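Chitin oligosaccharide binding protein NagB2 (Paenibacillus sp. FPU-7, PDB 7EHU) probably serves as the solute-binding protein that captures N,N'-diacetylchitobiose and N,N',N''-triacetylchitotriose for uptake by the bacterium. Local coordinates at residues Asp28-Thr33 with Asp326-Ala331; Gly99-Asn104 with Val392-Lys397. One frame throughout, in Å; residues are numbered along the deposited sequence.

Interaction 1 and interaction 2 lie with their centres about 29 Å apart and their nearest atoms about 16 Å apart, so they do not touch. Along the chain their segments alternate: 28-33, 99-104, 326-331, 392-397. Both are tied to the same sheet. Strand 30-36 of interaction 1 pairs with strand 93-97, which leads into helix 100-107 of interaction 2, and strand 309-320, also paired with 93-97, precedes helix 326-339. Interaction 1 lies toward one far end of the molecule, whereas interaction 2 is nearer its middle and the bound sugar. In both, a late part of the chain returns to pack on an early one.

Interaction 1. Residues Asp28-Thr33 with Asp326-Ala331; sequences DSVSLT and DAEKKA
In the alpha/beta lobe in which the modelled chain begins, the first strand, 30-36, is met by the start of helix 326-339, with Val30 and Leu32 lying against Ala327, Glu328 and Ala331. The axes of strand 30-33 and helix 326-331 approach to 8.6 Å at an angle of 56°, so the helix slants across the strand. Val30 and Leu32 both point to the helix, as alternate residues of a strand do, and the intervening Ser31 points away. Val30 CB stands 4.3 Å from Ala327 CB. One branch of Val30, CG2, lies anti to its backbone N and is thereby carried to the methylene part of Glu328; the 3.2 Å modelled between Val30 CG2 and Glu328 CG is too short for easy packing, and its exact value is doubtful. Further along, both methyls of Leu32 rest on Ala331 CB, CD1 at 3.7 Å, and Leu32 CD2 also comes within 3.7 Å of Glu328 O. Ala331 also rests on Ala64 of the adjacent strand 64-70, which carries the packing onto a second strand.

A polar link runs beside this apolar strip. Water 1 donates to Ser31 O at 2.9 Å and to Glu328 OE2, also at 2.9 Å, and so bridges strand backbone to helix side chain where no direct hydrogen bond joins the segments. Gln92 NE2 is a second donor to OE2, and OE1 accepts from the backbone N of Asn325 just ahead of the helix. Each carboxylate oxygen of Glu328 is thus engaged, which should limit rotation of the group and probably helps to keep it ionised, while its aliphatic stem serves as part of the apolar surface facing Val30.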
# COMPACT_ATOMS: atom_id res chain seq x y z
N ASP A 28 32.13 -19.37 -0.71
CA ASP A 28 32.84 -18.36 -1.50
C ASP A 28 32.45 -16.95 -1.08
O ASP A 28 31.33 -16.72 -0.59
CB ASP A 28 32.54 -18.51 -3.00
CG ASP A 28 33.05 -19.81 -3.60
OD1 ASP A 28 33.44 -20.72 -2.84
OD2 ASP A 28 33.04 -19.92 -4.85
N SER A 29 33.36 -16.00 -1.24
CA SER A 29 33.02 -14.60 -1.02
C SER A 29 31.93 -14.20 -2.01
O SER A 29 32.05 -14.43 -3.22
CB SER A 29 34.26 -13.74 -1.22
OG SER A 29 34.00 -12.39 -0.91
N VAL A 30 30.85 -13.61 -1.50
CA VAL A 30 29.75 -13.17 -2.35
C VAL A 30 29.16 -11.89 -1.76
O VAL A 30 28.99 -11.78 -0.55
CB VAL A 30 28.69 -14.29 -2.51
CG1 VAL A 30 28.06 -14.65 -1.18
CG2 VAL A 30 27.65 -13.92 -3.51
N SER A 31 28.86 -10.93 -2.62
CA SER A 31 28.24 -9.67 -2.22
C SER A 31 26.86 -9.59 -2.84
O SER A 31 26.71 -9.79 -4.06
CB SER A 31 29.08 -8.47 -2.67
OG SER A 31 28.45 -7.25 -2.30
N LEU A 32 25.85 -9.30 -2.02
CA LEU A 32 24.47 -9.19 -2.48
C LEU A 32 23.95 -7.81 -2.10
O LEU A 32 24.15 -7.36 -0.97
CB LEU A 32 23.59 -10.26 -1.83
CG LEU A 32 23.95 -11.71 -2.21
CD1 LEU A 32 24.95 -12.28 -1.22
CD2 LEU A 32 22.71 -12.57 -2.27
N THR A 33 23.30 -7.14 -3.03
CA THR A 33 22.59 -5.91 -2.73
C THR A 33 21.16 -6.24 -2.33
O THR A 33 20.48 -7.02 -3.01
CB THR A 33 22.63 -4.96 -3.92
OG1 THR A 33 24.00 -4.66 -4.20
CG2 THR A 33 21.84 -3.67 -3.63
N ASP A 326 25.59 -19.96 -7.74
CA ASP A 326 25.24 -20.90 -6.67
C ASP A 326 25.49 -20.29 -5.29
O ASP A 326 24.68 -20.48 -4.38
CB ASP A 326 26.02 -22.21 -6.84
CG ASP A 326 25.51 -23.04 -8.01
OD1 ASP A 326 24.34 -22.86 -8.42
OD2 ASP A 326 26.28 -23.89 -8.51
N ALA A 327 26.58 -19.54 -5.13
CA ALA A 327 26.87 -18.94 -3.84
C ALA A 327 25.84 -17.88 -3.49
O ALA A 327 25.39 -17.78 -2.33
CB ALA A 327 28.28 -18.34 -3.85
N GLU A 328 25.46 -17.07 -4.47
CA GLU A 328 24.42 -16.06 -4.26
C GLU A 328 23.10 -16.70 -3.89
O GLU A 328 22.41 -16.22 -2.98
CB GLU A 328 24.28 -15.21 -5.53
CG GLU A 328 25.44 -14.25 -5.82
CD GLU A 328 25.29 -13.55 -7.16
OE1 GLU A 328 24.93 -14.26 -8.12
OE2 GLU A 328 25.49 -12.31 -7.26
N LYS A 329 22.73 -17.79 -4.55
CA LYS A 329 21.45 -18.43 -4.26
C LYS A 329 21.44 -19.04 -2.87
O LYS A 329 20.42 -18.98 -2.18
CB LYS A 329 21.10 -19.44 -5.36
CG LYS A 329 19.63 -20.24 -5.41
CD LYS A 329 20.03 -21.02 -6.67
CE LYS A 329 20.04 -19.94 -7.73
NZ LYS A 329 20.16 -20.32 -9.15
N LYS A 330 22.58 -19.58 -2.40
CA LYS A 330 22.65 -20.05 -1.02
C LYS A 330 22.40 -18.92 -0.03
O LYS A 330 21.70 -19.11 0.98
CB LYS A 330 24.01 -20.67 -0.77
CG LYS A 330 24.18 -21.34 0.59
CD LYS A 330 25.52 -22.09 0.69
CE LYS A 330 25.90 -22.73 -0.65
NZ LYS A 330 25.16 -23.95 -1.11
N ALA A 331 23.00 -17.76 -0.26
CA ALA A 331 22.78 -16.61 0.60
C ALA A 331 21.33 -16.15 0.56
O ALA A 331 20.76 -15.80 1.59
CB ALA A 331 23.73 -15.48 0.20
O HOH W 1 28.01 -11.59 -5.92

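Interaction 2. Residues Gly99-Asn104 with Val392-Lys397; sequences GADTQN and VQPKVK
Lys397 NZ is held by two partners, the salt-bridging OD2 of Asp78 and water 2, and through that water it reaches Asp101 on the facing helix. The lysine donates to water 2 over 3.0 Å between NZ and the water oxygen; the water in turn donates to Asp101 OD1 at 2.8 Å. The contact joins the N-terminal turns of two helices, 100-107 and 394-408, whose N-caps are Gly99 and Gln393. Lys397 NZ and Asp101 OD2 are 5.2 Å apart and not in direct contact; OD2 instead forms a salt bridge with Arg77 NE. Lys397 and Arg77 lie close together, and each has a carboxylate partner, Asp78 and Asp101 respectively. The side chain of Asp101 is about 7 Å from a bound N-acetylglucosamine, which places Asp101 close to the chitin-oligosaccharide pocket but not in contact with that sugar.

Beside the water bridge, the Pro394 ring packs against two polar side chains one turn apart on helix 100-107. Its CG lies 3.6 Å from Asp101 OD1, and its CD is 3.5 Å from Asn104 ND2. The Asn104 side chain and the Pro394 ring meet head-on from the two helices. No hydrogen bond crosses directly between 99-104 and 392-397, where packing and the water bridge make the contact; a backbone hydrogen bond between Ala100 and Ala390 adds to it nearby. At the turn's beginning the packing is tight: the methyl carbon of Ala100, CB, lies 3.1 Å from Val392 O.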
# COMPACT_ATOMS: atom_id res chain seq x y z
N GLY A 99 1.17 -8.33 -8.68
CA GLY A 99 0.36 -7.88 -9.79
C GLY A 99 1.21 -7.45 -10.96
O GLY A 99 2.21 -8.10 -11.27
N ALA A 100 0.84 -6.31 -11.56
CA ALA A 100 1.46 -5.84 -12.79
C ALA A 100 2.98 -5.85 -12.73
O ALA A 100 3.62 -6.33 -13.66
CB ALA A 100 0.95 -4.43 -13.16
N ASP A 101 3.58 -5.28 -11.67
CA ASP A 101 5.04 -5.19 -11.63
C ASP A 101 5.66 -6.59 -11.70
O ASP A 101 6.60 -6.84 -12.47
CB ASP A 101 5.51 -4.50 -10.35
CG ASP A 101 5.22 -3.02 -10.31
OD1 ASP A 101 4.73 -2.40 -11.29
OD2 ASP A 101 5.45 -2.45 -9.22
N THR A 102 5.19 -7.50 -10.84
CA THR A 102 5.71 -8.88 -10.83
C THR A 102 5.47 -9.56 -12.17
O THR A 102 6.35 -10.26 -12.68
CB THR A 102 5.05 -9.67 -9.68
OG1 THR A 102 5.56 -9.22 -8.43
CG2 THR A 102 5.36 -11.14 -9.77
N GLN A 103 4.29 -9.38 -12.75
CA GLN A 103 4.02 -9.99 -14.04
C GLN A 103 5.01 -9.49 -15.09
O GLN A 103 5.54 -10.28 -15.88
CB GLN A 103 2.60 -9.67 -14.45
CG GLN A 103 1.55 -10.42 -13.61
CD GLN A 103 0.24 -9.68 -13.50
OE1 GLN A 103 -0.07 -8.78 -14.29
NE2 GLN A 103 -0.56 -10.06 -12.52
N ASN A 104 5.28 -8.19 -15.10
CA ASN A 104 6.22 -7.64 -16.07
C ASN A 104 7.61 -8.23 -15.88
O ASN A 104 8.24 -8.68 -16.84
CB ASN A 104 6.26 -6.12 -15.95
CG ASN A 104 5.01 -5.46 -16.49
OD1 ASN A 104 4.14 -6.11 -17.06
ND2 ASN A 104 4.91 -4.15 -16.30
N VAL A 392 -3.24 -2.66 -13.32
CA VAL A 392 -3.00 -1.84 -14.50
C VAL A 392 -1.50 -1.69 -14.70
O VAL A 392 -0.70 -1.84 -13.78
CB VAL A 392 -3.70 -0.46 -14.47
CG1 VAL A 392 -5.19 -0.61 -14.24
CG2 VAL A 392 -3.07 0.44 -13.43
N GLN A 393 -1.15 -1.37 -15.93
CA GLN A 393 0.24 -1.24 -16.29
C GLN A 393 0.87 -0.04 -15.59
O GLN A 393 0.18 0.95 -15.31
CB GLN A 393 0.34 -1.05 -17.80
CG GLN A 393 -0.20 -2.21 -18.65
CD GLN A 393 -1.73 -2.14 -19.02
OE1 GLN A 393 -2.58 -1.58 -18.28
NE2 GLN A 393 -2.07 -2.71 -20.18
N PRO A 394 2.19 -0.10 -15.29
CA PRO A 394 2.86 1.03 -14.63
C PRO A 394 2.61 2.38 -15.28
O PRO A 394 2.39 3.38 -14.58
CB PRO A 394 4.34 0.61 -14.68
CG PRO A 394 4.28 -0.87 -14.55
CD PRO A 394 3.08 -1.27 -15.39
N LYS A 395 2.61 2.44 -16.60
CA LYS A 395 2.35 3.70 -17.28
C LYS A 395 0.97 4.25 -16.95
O LYS A 395 0.79 5.48 -16.84
CB LYS A 395 2.48 3.50 -18.79
CG LYS A 395 2.23 4.79 -19.47
CD LYS A 395 3.23 5.87 -19.28
CE LYS A 395 2.70 7.05 -20.11
NZ LYS A 395 2.56 6.86 -21.54
N VAL A 396 -0.03 3.38 -16.85
CA VAL A 396 -1.38 3.80 -16.50
C VAL A 396 -1.40 4.36 -15.08
O VAL A 396 -1.98 5.42 -14.81
CB VAL A 396 -2.36 2.62 -16.68
CG1 VAL A 396 -3.77 2.98 -16.20
CG2 VAL A 396 -2.40 2.15 -18.14
N LYS A 397 -0.75 3.66 -14.16
CA LYS A 397 -0.68 4.12 -12.77
C LYS A 397 -0.07 5.52 -12.68
O LYS A 397 -0.62 6.40 -12.01
CB LYS A 397 0.14 3.15 -11.93
CG LYS A 397 0.25 3.53 -10.48
CD LYS A 397 1.29 2.70 -9.73
CE LYS A 397 2.69 3.17 -9.97
NZ LYS A 397 3.63 2.37 -9.17
O HOH W 2 3.36 -0.04 -10.89